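Local coordinates for protein cysteine synthase (Helicobacter pylori, PDB 6AHI) that uses pyridoxal 5'-phosphate to make L-cysteine from O-acetyl-L-serine and hydrogen sulfide, and has O-acetylserine-dependent cystathionine beta-synthase activity, at residues A[50-55]-A[157-162]; A[150-155]-A[230-235]; A[94-99]-A[106-111]. All blocks are in the same frame, centred on the assembly; numbering follows the deposited sequence.

Overall arrangement
Starting from the N terminus, the chain lays down 50-55 on helix 48-60, the first half of contact 1. Contact 3 opens and closes before contact 1 is complete: only six residues separate 94-99 from 106-111, and it joins a strand of the four-stranded parallel sheet to the helix that follows. Next comes 150-155, which opens contact 2; 157-162 then closes contact 1, and 230-235 closes contact 2, so these two loops cross. Both draw on helix 151-158, which Y52 touches again at A154 and A155. That helix thus ties helix 48-60 to the loop before strand 240-244, while contact 3 stands apart, its centre about 23 Å from that of contact 1.

Contact 1. Residues A[50-55]-A[157-162]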
ATOM      1  N   GLY A  50      -0.862 -14.581  -9.133  1.00 37.17           N
ATOM      2  CA  GLY A  50       0.412 -15.136  -8.763  1.00 38.53           C
ATOM      3  C   GLY A  50       0.237 -16.306  -7.817  1.00 38.55           C
ATOM      4  O   GLY A  50       0.841 -17.343  -7.971  1.00 40.36           O
ATOM      5  N   GLN A  51      -0.643 -16.125  -6.844  1.00 36.53           N
ATOM      6  CA  GLN A  51      -0.844 -17.105  -5.821  1.00 38.07           C
ATOM      7  C   GLN A  51      -1.475 -18.355  -6.422  1.00 38.81           C
ATOM      8  O   GLN A  51      -1.093 -19.456  -6.080  1.00 42.86           O
ATOM      9  CB  GLN A  51      -1.760 -16.556  -4.738  1.00 36.74           C
ATOM     10  CG  GLN A  51      -1.990 -17.552  -3.621  1.00 39.14           C
ATOM     11  CD  GLN A  51      -2.724 -16.878  -2.497  1.00 37.76           C
ATOM     12  OE1 GLN A  51      -3.858 -16.453  -2.655  1.00 36.51           O
ATOM     13  NE2 GLN A  51      -2.055 -16.750  -1.363  1.00 44.24           N
ATOM     14  N   TYR A  52      -2.433 -18.151  -7.329  1.00 39.01           N
ATOM     15  CA  TYR A  52      -3.129 -19.246  -7.965  1.00 41.27           C
ATOM     16  C   TYR A  52      -2.172 -20.018  -8.884  1.00 43.09           C
ATOM     17  O   TYR A  52      -2.154 -21.246  -8.820  1.00 46.11           O
ATOM     18  CB  TYR A  52      -4.374 -18.743  -8.693  1.00 40.78           C
ATOM     19  CG  TYR A  52      -5.205 -19.836  -9.316  1.00 43.00           C
ATOM     20  CD1 TYR A  52      -6.139 -20.540  -8.570  1.00 42.80           C
ATOM     21  CD2 TYR A  52      -5.044 -20.181 -10.647  1.00 44.76           C
ATOM     22  CE1 TYR A  52      -6.891 -21.553  -9.132  1.00 42.80           C
ATOM     23  CE2 TYR A  52      -5.798 -21.186 -11.234  1.00 46.03           C
ATOM     24  CZ  TYR A  52      -6.733 -21.865 -10.470  1.00 45.41           C
ATOM     25  OH  TYR A  52      -7.480 -22.851 -11.030  1.00 48.17           O
ATOM     26  N   LEU A  53      -1.401 -19.319  -9.731  1.00 42.67           N
ATOM     27  CA  LEU A  53      -0.550 -19.970 -10.747  1.00 44.76           C
ATOM     28  C   LEU A  53       0.490 -20.880 -10.071  1.00 45.63           C
ATOM     29  O   LEU A  53       0.707 -22.012 -10.499  1.00 45.89           O
ATOM     30  CB  LEU A  53       0.136 -18.899 -11.608  1.00 45.61           C
ATOM     31  CG  LEU A  53      -0.731 -18.207 -12.661  1.00 45.12           C
ATOM     32  CD1 LEU A  53       0.053 -17.118 -13.384  1.00 44.40           C
ATOM     33  CD2 LEU A  53      -1.236 -19.225 -13.660  1.00 48.36           C
ATOM     34  N   ILE A  54       1.123 -20.377  -9.005  1.00 43.91           N
ATOM     35  CA  ILE A  54       2.137 -21.111  -8.270  1.00 46.10           C
ATOM     36  C   ILE A  54       1.510 -22.290  -7.512  1.00 47.98           C
ATOM     37  O   ILE A  54       2.020 -23.435  -7.628  1.00 49.24           O
ATOM     38  CB  ILE A  54       2.982 -20.147  -7.404  1.00 44.72           C
ATOM     39  CG1 ILE A  54       3.913 -19.377  -8.349  1.00 46.68           C
ATOM     40  CG2 ILE A  54       3.740 -20.876  -6.296  1.00 43.92           C
ATOM     41  CD1 ILE A  54       4.563 -18.163  -7.776  1.00 45.38           C
ATOM     42  N   GLY A  55       0.398 -22.036  -6.810  1.00 46.68           N
ATOM     43  CA  GLY A  55      -0.348 -23.067  -6.070  1.00 49.74           C
ATOM     44  C   GLY A  55      -0.751 -24.238  -6.959  1.00 55.00           C
ATOM     45  O   GLY A  55      -0.508 -25.392  -6.631  1.00 60.14           O
ATOM     46  N   TYR A 157     -11.835 -16.717 -11.027  1.00 31.69           N
ATOM     47  CA  TYR A 157     -12.981 -17.567 -10.865  1.00 33.53           C
ATOM     48  C   TYR A 157     -12.957 -18.259  -9.500  1.00 33.82           C
ATOM     49  O   TYR A 157     -13.997 -18.421  -8.887  1.00 34.36           O
ATOM     50  CB  TYR A 157     -13.048 -18.578 -12.001  1.00 35.54           C
ATOM     51  CG  TYR A 157     -14.211 -19.529 -11.901  1.00 37.60           C
ATOM     52  CD1 TYR A 157     -15.449 -19.215 -12.435  1.00 37.97           C
ATOM     53  CD2 TYR A 157     -14.074 -20.747 -11.256  1.00 40.28           C
ATOM     54  CE1 TYR A 157     -16.518 -20.097 -12.340  1.00 41.48           C
ATOM     55  CE2 TYR A 157     -15.126 -21.643 -11.165  1.00 42.31           C
ATOM     56  CZ  TYR A 157     -16.361 -21.310 -11.692  1.00 42.60           C
ATOM     57  OH  TYR A 157     -17.400 -22.187 -11.584  1.00 45.86           O
ATOM     58  N   HIS A 158     -11.767 -18.677  -9.044  1.00 37.10           N
ATOM     59  CA  HIS A 158     -11.607 -19.520  -7.844  1.00 37.10           C
ATOM     60  C   HIS A 158     -11.349 -18.699  -6.568  1.00 35.97           C
ATOM     61  O   HIS A 158     -11.504 -19.241  -5.484  1.00 35.26           O
ATOM     62  CB  HIS A 158     -10.509 -20.571  -8.081  1.00 40.98           C
ATOM     63  CG  HIS A 158     -10.967 -21.724  -8.934  1.00 43.62           C
ATOM     64  ND1 HIS A 158     -11.957 -22.576  -8.513  1.00 46.54           N
ATOM     65  CD2 HIS A 158     -10.607 -22.157 -10.167  1.00 46.35           C
ATOM     66  CE1 HIS A 158     -12.173 -23.506  -9.430  1.00 49.23           C
ATOM     67  NE2 HIS A 158     -11.367 -23.259 -10.464  1.00 48.17           N
ATOM     68  N   THR A 159     -10.936 -17.430  -6.680  1.00 32.84           N
ATOM     69  CA  THR A 159     -10.436 -16.656  -5.525  1.00 32.94           C
ATOM     70  C   THR A 159     -11.267 -15.382  -5.359  1.00 30.42           C
ATOM     71  O   THR A 159     -12.113 -15.299  -4.476  1.00 31.99           O
ATOM     72  CB  THR A 159      -8.927 -16.377  -5.665  1.00 34.68           C
ATOM     73  OG1 THR A 159      -8.665 -15.565  -6.819  1.00 35.14           O
ATOM     74  CG2 THR A 159      -8.114 -17.650  -5.746  1.00 37.27           C
ATOM     75  N   LEU A 160     -11.075 -14.425  -6.270  1.00 29.33           N
ATOM     76  CA  LEU A 160     -11.723 -13.107  -6.198  1.00 27.15           C
ATOM     77  C   LEU A 160     -13.254 -13.243  -6.212  1.00 25.92           C
ATOM     78  O   LEU A 160     -13.941 -12.663  -5.395  1.00 23.14           O
ATOM     79  CB  LEU A 160     -11.261 -12.271  -7.392  1.00 29.03           C
ATOM     80  CG  LEU A 160     -11.804 -10.848  -7.446  1.00 29.05           C
ATOM     81  CD1 LEU A 160     -11.527 -10.128  -6.145  1.00 30.23           C
ATOM     82  CD2 LEU A 160     -11.203 -10.073  -8.617  1.00 32.96           C
ATOM     83  N   ALA A 161     -13.787 -13.982  -7.193  1.00 25.56           N
ATOM     84  CA  ALA A 161     -15.230 -13.923  -7.457  1.00 26.92           C
ATOM     85  C   ALA A 161     -16.015 -14.497  -6.279  1.00 26.28           C
ATOM     86  O   ALA A 161     -16.981 -13.872  -5.826  1.00 24.22           O
ATOM     87  CB  ALA A 161     -15.575 -14.598  -8.761  1.00 26.16           C
ATOM     88  N   PRO A 162     -15.637 -15.657  -5.699  1.00 27.96           N
ATOM     89  CA  PRO A 162     -16.370 -16.176  -4.542  1.00 27.03           C
ATOM     90  C   PRO A 162     -16.323 -15.238  -3.332  1.00 26.36           C
ATOM     91  O   PRO A 162     -17.287 -15.127  -2.551  1.00 24.80           O
ATOM     92  CB  PRO A 162     -15.695 -17.517  -4.204  1.00 29.22           C
ATOM     93  CG  PRO A 162     -14.940 -17.899  -5.451  1.00 30.54           C
ATOM     94  CD  PRO A 162     -14.616 -16.610  -6.184  1.00 30.55           C
TER
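The rings of Y52 and H158 meet rim to rim, their planes only 10° apart but slipped so far past each other that neither lies over the other's face; the centroids are 5.7 Å apart. One face of the imidazole is taken by its own neighbour Y157, whose CD2 sits 3.7 Å above the plane of the H158 ring, over its centre. In turn, H158 CD2 lies in the plane of the Y157 ring, at its edge. At the phenol, the closest approach is from Y52 OH to H158 CD2, 3.3 Å, while CE1 of the same tyrosine rests against the histidine CB. T159 adds a looser touch with its methyl group, CG2 being 4.5 Å from Y52 CD1. The tyrosine gets this far because its CG is anti to the backbone N (chi1 -177°), which carries the ring out from helix 48-60. T159 stands at the break between helices 151-158 and 160-168. Its hydroxyl bonds back to A155 O, and the methyl is what it presents to the tyrosine. The contact lies at the surface, with H158 exposed. It joins helix 48-60, which packs on helix 76-85 through I54, to the junction of helices 151-158 and 160-168, which packs on helix 183-195 through Y157, L160 and A161. The side chain of T159 is about 9 Å from that of T184, by similarity a cofactor-binding residue. As for the chemistry, no hydrogen bond crosses between the segments. What the phenol oxygen faces most closely is a carbon of the imidazole, at most a weak, bent C-H...O approach, so the contact rests on shape and dispersion, and no hydrogen bond fixes the phenol toward H158.

Contact 2. Residues A[150-155]-A[230-235]; sequences PDNPAA and PPFFEN
F232 and P153 form a proline-aromatic CH-pi contact, which packs the loop between strands 200-206 and 240-244 against helix 151-158 in this fold type II pyridoxal-phosphate enzyme. This is the tight part. P153 CD stands 3.8 Å from the centroid of the F232 ring and 14° off its normal, so the proline comes down over the face, slightly toward the rim. A CD carbon next to the proline nitrogen is probably somewhat electron-poor, which suits a pi face. CG of the same proline reaches the ring at F232 CD1, 3.6 Å away. The opposite face of the phenylalanine is backed by the loop's own P231, with its CG 4.3 Å above the plane of the F232 ring, so the ring is held between two prolines. A186 of helix 183-195 touches both P153 and F232, bringing a third element to the pair. Toward solvent the fit slackens: P150 is exposed and offers the ring little more than its CA, 4.0 Å from F232 CE1. The torsion of F232 (chi1 -62°, CG anti to the carbonyl carbon) turns the ring away from its own carbonyl and in toward the helix, where it spans from the outlying P150 to the buried N152. That asparagine approaches the phenylalanine with its amide plane 75° from the ring plane, yet its polar end is engaged by other residues. S181, a cofactor-binding residue by similarity, is one of them, so F232 touches N152, which in turn bonds S181 at the probable cofactor site. The nitrogen concerned, N152 ND2, hydrogen-bonds to Q146 O and S181 OG while lying 3.9 Å from F232 CE2.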
ATOM      1  N   PRO A 150      -5.494 -20.182 -20.039  1.00 49.08           N
ATOM      2  CA  PRO A 150      -6.807 -20.196 -19.374  1.00 46.71           C
ATOM      3  C   PRO A 150      -6.747 -20.203 -17.836  1.00 45.08           C
ATOM      4  O   PRO A 150      -7.754 -19.982 -17.160  1.00 43.03           O
ATOM      5  CB  PRO A 150      -7.487 -21.485 -19.845  1.00 48.50           C
ATOM      6  CG  PRO A 150      -6.368 -22.328 -20.443  1.00 51.89           C
ATOM      7  CD  PRO A 150      -5.283 -21.371 -20.888  1.00 51.56           C
ATOM      8  N   ASP A 151      -5.569 -20.444 -17.267  1.00 45.80           N
ATOM      9  CA  ASP A 151      -5.417 -20.399 -15.807  1.00 45.25           C
ATOM     10  C   ASP A 151      -5.453 -18.954 -15.308  1.00 41.02           C
ATOM     11  O   ASP A 151      -5.613 -18.735 -14.129  1.00 37.39           O
ATOM     12  CB  ASP A 151      -4.115 -21.047 -15.331  1.00 48.88           C
ATOM     13  CG  ASP A 151      -4.073 -22.543 -15.556  1.00 56.43           C
ATOM     14  OD1 ASP A 151      -5.163 -23.171 -15.498  1.00 63.25           O
ATOM     15  OD2 ASP A 151      -2.965 -23.058 -15.806  1.00 58.25           O
ATOM     16  N   ASN A 152      -5.256 -17.985 -16.213  1.00 40.32           N
ATOM     17  CA  ASN A 152      -5.385 -16.574 -15.876  1.00 38.23           C
ATOM     18  C   ASN A 152      -6.824 -16.308 -15.409  1.00 35.40           C
ATOM     19  O   ASN A 152      -7.039 -16.027 -14.231  1.00 33.82           O
ATOM     20  CB  ASN A 152      -4.860 -15.712 -17.032  1.00 39.20           C
ATOM     21  CG  ASN A 152      -5.061 -14.219 -16.850  1.00 38.55           C
ATOM     22  OD1 ASN A 152      -5.563 -13.763 -15.820  1.00 37.96           O
ATOM     23  ND2 ASN A 152      -4.668 -13.453 -17.861  1.00 40.89           N
ATOM     24  N   PRO A 153      -7.876 -16.388 -16.261  1.00 34.94           N
ATOM     25  CA  PRO A 153      -9.241 -16.194 -15.768  1.00 33.47           C
ATOM     26  C   PRO A 153      -9.620 -17.178 -14.647  1.00 33.41           C
ATOM     27  O   PRO A 153     -10.352 -16.793 -13.711  1.00 33.10           O
ATOM     28  CB  PRO A 153     -10.153 -16.324 -16.998  1.00 34.30           C
ATOM     29  CG  PRO A 153      -9.267 -16.870 -18.109  1.00 36.22           C
ATOM     30  CD  PRO A 153      -7.829 -16.591 -17.715  1.00 36.37           C
ATOM     31  N   ALA A 154      -9.103 -18.407 -14.691  1.00 34.78           N
ATOM     32  CA  ALA A 154      -9.461 -19.396 -13.664  1.00 35.18           C
ATOM     33  C   ALA A 154      -9.060 -18.899 -12.284  1.00 34.48           C
ATOM     34  O   ALA A 154      -9.763 -19.186 -11.267  1.00 33.37           O
ATOM     35  CB  ALA A 154      -8.818 -20.718 -13.917  1.00 38.24           C
ATOM     36  N   ALA A 155      -7.938 -18.175 -12.216  1.00 33.74           N
ATOM     37  CA  ALA A 155      -7.483 -17.691 -10.891  1.00 33.98           C
ATOM     38  C   ALA A 155      -8.572 -16.857 -10.217  1.00 32.18           C
ATOM     39  O   ALA A 155      -8.823 -16.963  -8.971  1.00 29.86           O
ATOM     40  CB  ALA A 155      -6.226 -16.890 -11.038  1.00 33.79           C
ATOM     41  N   PRO A 230      -8.962 -10.428 -26.858  1.00 45.24           N
ATOM     42  CA  PRO A 230      -8.500 -11.480 -25.944  1.00 45.04           C
ATOM     43  C   PRO A 230      -9.141 -12.828 -26.245  1.00 47.25           C
ATOM     44  O   PRO A 230     -10.307 -12.888 -26.631  1.00 49.86           O
ATOM     45  CB  PRO A 230      -8.974 -11.008 -24.561  1.00 42.71           C
ATOM     46  CG  PRO A 230      -9.057  -9.516 -24.725  1.00 42.55           C
ATOM     47  CD  PRO A 230      -9.573  -9.301 -26.137  1.00 42.99           C
ATOM     48  N   PRO A 231      -8.417 -13.956 -26.072  1.00 49.95           N
ATOM     49  CA  PRO A 231      -8.984 -15.281 -26.325  1.00 50.15           C
ATOM     50  C   PRO A 231      -9.872 -15.826 -25.186  1.00 47.10           C
ATOM     51  O   PRO A 231     -10.225 -16.997 -25.189  1.00 47.40           O
ATOM     52  CB  PRO A 231      -7.700 -16.115 -26.510  1.00 52.83           C
ATOM     53  CG  PRO A 231      -6.733 -15.508 -25.527  1.00 50.94           C
ATOM     54  CD  PRO A 231      -7.013 -14.024 -25.631  1.00 50.64           C
ATOM     55  N   PHE A 232     -10.258 -14.988 -24.227  1.00 43.45           N
ATOM     56  CA  PHE A 232     -10.920 -15.512 -22.998  1.00 42.20           C
ATOM     57  C   PHE A 232     -12.435 -15.314 -23.022  1.00 40.01           C
ATOM     58  O   PHE A 232     -13.098 -15.779 -22.119  1.00 39.49           O
ATOM     59  CB  PHE A 232     -10.352 -14.870 -21.730  1.00 40.91           C
ATOM     60  CG  PHE A 232      -8.890 -15.153 -21.511  1.00 42.47           C
ATOM     61  CD1 PHE A 232      -8.405 -16.451 -21.556  1.00 46.07           C
ATOM     62  CD2 PHE A 232      -7.991 -14.118 -21.290  1.00 43.41           C
ATOM     63  CE1 PHE A 232      -7.054 -16.706 -21.366  1.00 47.71           C
ATOM     64  CE2 PHE A 232      -6.640 -14.373 -21.096  1.00 44.71           C
ATOM     65  CZ  PHE A 232      -6.174 -15.670 -21.131  1.00 46.59           C
ATOM     66  N   PHE A 233     -12.956 -14.670 -24.072  1.00 40.16           N
ATOM     67  CA  PHE A 233     -14.307 -14.152 -24.083  1.00 40.21           C
ATOM     68  C   PHE A 233     -15.279 -15.035 -24.871  1.00 43.06           C
ATOM     69  O   PHE A 233     -16.439 -14.674 -24.970  1.00 42.57           O
ATOM     70  CB  PHE A 233     -14.330 -12.733 -24.650  1.00 39.99           C
ATOM     71  CG  PHE A 233     -13.605 -11.695 -23.832  1.00 38.34           C
ATOM     72  CD1 PHE A 233     -13.138 -11.972 -22.559  1.00 37.64           C
ATOM     73  CD2 PHE A 233     -13.385 -10.428 -24.352  1.00 38.46           C
ATOM     74  CE1 PHE A 233     -12.462 -11.009 -21.824  1.00 36.70           C
ATOM     75  CE2 PHE A 233     -12.700  -9.469 -23.626  1.00 37.06           C
ATOM     76  CZ  PHE A 233     -12.233  -9.762 -22.360  1.00 37.69           C
ATOM     77  N   GLU A 234     -14.823 -16.189 -25.376  1.00 46.93           N
ATOM     78  CA  GLU A 234     -15.581 -17.049 -26.287  1.00 51.40           C
ATOM     79  C   GLU A 234     -16.979 -17.407 -25.750  1.00 50.29           C
ATOM     80  O   GLU A 234     -17.917 -17.397 -26.517  1.00 48.67           O
ATOM     81  CB  GLU A 234     -14.772 -18.312 -26.604  1.00 56.09           C
ATOM     82  CG  GLU A 234     -15.502 -19.297 -27.505  1.00 61.59           C
ATOM     83  CD  GLU A 234     -14.679 -20.494 -27.965  1.00 66.33           C
ATOM     84  OE1 GLU A 234     -13.692 -20.860 -27.267  1.00 67.89           O
ATOM     85  OE2 GLU A 234     -15.018 -21.059 -29.033  1.00 70.43           O
ATOM     86  N   ASN A 235     -17.123 -17.716 -24.453  1.00 50.18           N
ATOM     87  CA  ASN A 235     -18.409 -18.242 -23.948  1.00 51.75           C
ATOM     88  C   ASN A 235     -19.005 -17.293 -22.912  1.00 49.03           C
ATOM     89  O   ASN A 235     -19.686 -17.703 -21.976  1.00 51.57           O
ATOM     90  CB  ASN A 235     -18.273 -19.645 -23.362  1.00 55.45           C
ATOM     91  CG  ASN A 235     -17.906 -20.682 -24.405  1.00 61.41           C
ATOM     92  OD1 ASN A 235     -18.475 -20.729 -25.502  1.00 67.00           O
ATOM     93  ND2 ASN A 235     -16.938 -21.518 -24.070  1.00 63.94           N
TER

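Contact 3. Residues A[94-99]-A[106-111]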
ATOM      1  N   PHE A  94      11.748 -11.970 -15.118  1.00 50.91           N
ATOM      2  CA  PHE A  94      10.722 -11.195 -15.802  1.00 50.31           C
ATOM      3  C   PHE A  94      11.349 -10.443 -16.982  1.00 54.11           C
ATOM      4  O   PHE A  94      12.437  -9.870 -16.884  1.00 54.87           O
ATOM      5  CB  PHE A  94       9.965 -10.302 -14.819  1.00 46.95           C
ATOM      6  CG  PHE A  94       9.332 -11.114 -13.723  1.00 44.80           C
ATOM      7  CD1 PHE A  94       8.394 -12.087 -14.013  1.00 45.91           C
ATOM      8  CD2 PHE A  94       9.704 -10.944 -12.406  1.00 44.85           C
ATOM      9  CE1 PHE A  94       7.817 -12.853 -13.012  1.00 43.65           C
ATOM     10  CE2 PHE A  94       9.149 -11.728 -11.407  1.00 42.56           C
ATOM     11  CZ  PHE A  94       8.224 -12.694 -11.714  1.00 42.76           C
ATOM     12  N   VAL A  95      10.640 -10.494 -18.120  1.00 56.13           N
ATOM     13  CA  VAL A  95      11.039  -9.780 -19.322  1.00 56.95           C
ATOM     14  C   VAL A  95      10.098  -8.586 -19.486  1.00 55.87           C
ATOM     15  O   VAL A  95       8.887  -8.748 -19.623  1.00 52.33           O
ATOM     16  CB  VAL A  95      11.042 -10.689 -20.560  1.00 59.41           C
ATOM     17  CG1 VAL A  95      11.710  -9.977 -21.727  1.00 61.91           C
ATOM     18  CG2 VAL A  95      11.722 -12.020 -20.274  1.00 60.02           C
ATOM     19  N   VAL A  96      10.692  -7.392 -19.404  1.00 58.41           N
ATOM     20  CA  VAL A  96       9.971  -6.136 -19.318  1.00 57.50           C
ATOM     21  C   VAL A  96      10.551  -5.185 -20.357  1.00 59.78           C
ATOM     22  O   VAL A  96      11.762  -4.976 -20.379  1.00 60.11           O
ATOM     23  CB  VAL A  96      10.093  -5.534 -17.908  1.00 58.80           C
ATOM     24  CG1 VAL A  96       9.380  -4.188 -17.811  1.00 59.13           C
ATOM     25  CG2 VAL A  96       9.563  -6.501 -16.849  1.00 57.06           C
ATOM     26  N   PRO A  97       9.713  -4.574 -21.206  1.00 59.42           N
ATOM     27  CA  PRO A  97      10.178  -3.582 -22.162  1.00 61.53           C
ATOM     28  C   PRO A  97      10.842  -2.450 -21.381  1.00 62.32           C
ATOM     29  O   PRO A  97      10.252  -1.955 -20.487  1.00 56.08           O
ATOM     30  CB  PRO A  97       8.866  -3.021 -22.712  1.00 60.13           C
ATOM     31  CG  PRO A  97       7.945  -4.179 -22.626  1.00 58.41           C
ATOM     32  CD  PRO A  97       8.289  -4.827 -21.306  1.00 56.37           C
ATOM     33  N   GLU A  98      12.037  -2.038 -21.782  1.00 69.61           N
ATOM     34  CA  GLU A  98      12.715  -0.929 -21.072  1.00 75.40           C
ATOM     35  C   GLU A  98      11.831   0.312 -21.129  1.00 76.90           C
ATOM     36  O   GLU A  98      11.299   0.612 -22.161  1.00 87.42           O
ATOM     37  CB  GLU A  98      14.060  -0.596 -21.718  1.00 78.83           C
ATOM     38  CG  GLU A  98      15.006  -1.776 -21.766  1.00 84.83           C
ATOM     39  N   LYS A  99      11.654   1.012 -20.019  1.00 80.42           N
ATOM     40  CA  LYS A  99      10.830   2.240 -20.090  1.00 80.48           C
ATOM     41  C   LYS A  99       9.345   1.937 -19.869  1.00 75.10           C
ATOM     42  O   LYS A  99       8.565   2.870 -19.947  1.00 79.23           O
ATOM     43  N   GLN A 106      11.801  -1.965 -10.186  1.00 41.68           N
ATOM     44  CA  GLN A 106      12.578  -1.843  -8.952  1.00 43.84           C
ATOM     45  C   GLN A 106      12.001  -2.822  -7.898  1.00 40.68           C
ATOM     46  O   GLN A 106      12.740  -3.488  -7.191  1.00 40.64           O
ATOM     47  CB  GLN A 106      12.476  -0.421  -8.382  1.00 46.50           C
ATOM     48  CG  GLN A 106      13.726   0.445  -8.435  1.00 53.46           C
ATOM     49  CD  GLN A 106      13.697   1.446  -7.301  1.00 53.56           C
ATOM     50  OE1 GLN A 106      13.940   1.116  -6.138  1.00 57.51           O
ATOM     51  NE2 GLN A 106      13.375   2.686  -7.626  1.00 55.98           N
ATOM     52  N   ILE A 107      10.672  -2.902  -7.829  1.00 36.75           N
ATOM     53  CA  ILE A 107       9.994  -3.702  -6.830  1.00 35.73           C
ATOM     54  C   ILE A 107      10.206  -5.183  -7.161  1.00 35.39           C
ATOM     55  O   ILE A 107      10.539  -5.958  -6.290  1.00 33.80           O
ATOM     56  CB  ILE A 107       8.507  -3.315  -6.723  1.00 33.79           C
ATOM     57  CG1 ILE A 107       8.349  -1.911  -6.157  1.00 35.61           C
ATOM     58  CG2 ILE A 107       7.765  -4.331  -5.896  1.00 32.02           C
ATOM     59  CD1 ILE A 107       6.983  -1.370  -6.273  1.00 35.55           C
ATOM     60  N   MET A 108      10.091  -5.546  -8.442  1.00 35.76           N
ATOM     61  CA  MET A 108      10.372  -6.916  -8.868  1.00 37.44           C
ATOM     62  C   MET A 108      11.772  -7.364  -8.420  1.00 39.34           C
ATOM     63  O   MET A 108      11.951  -8.481  -7.912  1.00 39.88           O
ATOM     64  CB  MET A 108      10.267  -7.058 -10.393  1.00 39.95           C
ATOM     65  CG  MET A 108       8.868  -7.262 -10.861  1.00 39.15           C
ATOM     66  SD  MET A 108       8.797  -7.362 -12.688  1.00 44.90           S
ATOM     67  CE  MET A 108       8.136  -5.734 -13.036  1.00 42.74           C
ATOM     68  N   ARG A 109      12.741  -6.502  -8.648  1.00 41.03           N
ATOM     69  CA  ARG A 109      14.145  -6.827  -8.320  1.00 42.93           C
ATOM     70  C   ARG A 109      14.263  -6.894  -6.796  1.00 40.11           C
ATOM     71  O   ARG A 109      14.885  -7.817  -6.310  1.00 39.64           O
ATOM     72  CB  ARG A 109      15.060  -5.763  -8.919  1.00 46.18           C
ATOM     73  CG  ARG A 109      15.330  -5.960 -10.402  1.00 51.62           C
ATOM     74  CD  ARG A 109      16.528  -5.172 -10.875  1.00 57.14           C
ATOM     75  NE  ARG A 109      16.151  -3.851 -11.317  1.00 62.31           N
ATOM     76  CZ  ARG A 109      16.152  -3.454 -12.581  1.00 63.96           C
ATOM     77  NH2 ARG A 109      15.754  -2.234 -12.883  1.00 66.35           N
ATOM     78  N   ALA A 110      13.660  -5.923  -6.113  1.00 37.52           N
ATOM     79  CA  ALA A 110      13.670  -5.895  -4.625  1.00 36.57           C
ATOM     80  C   ALA A 110      13.210  -7.248  -4.064  1.00 35.57           C
ATOM     81  O   ALA A 110      13.805  -7.718  -3.078  1.00 36.67           O
ATOM     82  CB  ALA A 110      12.860  -4.744  -4.090  1.00 34.27           C
ATOM     83  N   LEU A 111      12.241  -7.894  -4.726  1.00 34.99           N
ATOM     84  CA  LEU A 111      11.654  -9.173  -4.277  1.00 34.85           C
ATOM     85  C   LEU A 111      12.465 -10.398  -4.723  1.00 37.04           C
ATOM     86  O   LEU A 111      12.014 -11.540  -4.524  1.00 38.10           O
ATOM     87  CB  LEU A 111      10.219  -9.280  -4.790  1.00 33.57           C
ATOM     88  CG  LEU A 111       9.239  -8.277  -4.198  1.00 31.67           C
ATOM     89  CD1 LEU A 111       7.967  -8.208  -5.013  1.00 30.92           C
ATOM     90  CD2 LEU A 111       8.927  -8.605  -2.732  1.00 30.94           C
TER
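Strand 91-97 passes beside helix 102-110 with F94 and M108 as the nearest backbone pair, their CA atoms 8.2 Å apart. Of 106-111, M108 alone reaches the strand residues 94-97. Its sulfur meets F94 obliquely: SD lies 4.5 Å from the ring centroid, 48° off the ring normal, a Met-aromatic contact approached neither from squarely above nor from squarely beside the ring. The nearest ring atom is F94 CD2, 3.7 Å from M108 SD, and the phenylalanine CB is almost as close to the same sulfur. After an extended chi2 the methionine chain bends at chi3 (-104°), which carries the methyl along the strand to V96, where M108 CE comes 4.1 Å from V96 CG2. One bent side chain thus touches two residues on the same side of the strand; V95, between them, points the other way and packs on helix 123-137. F94 also reaches L81 and A82 of helix 76-85, and M108 rests on V115 of the next strand. All three touching residues are buried and no hydrogen bond crosses. At the far side of the helix, Q106 NE2 bonds to L300 O of the second subunit, so the same helix faces the dimer partner. Strand 91-97, helix 102-110 and the parallel strand 114-118 make a beta-alpha-beta crossover, with M108 among the helix residues packed onto the sheet.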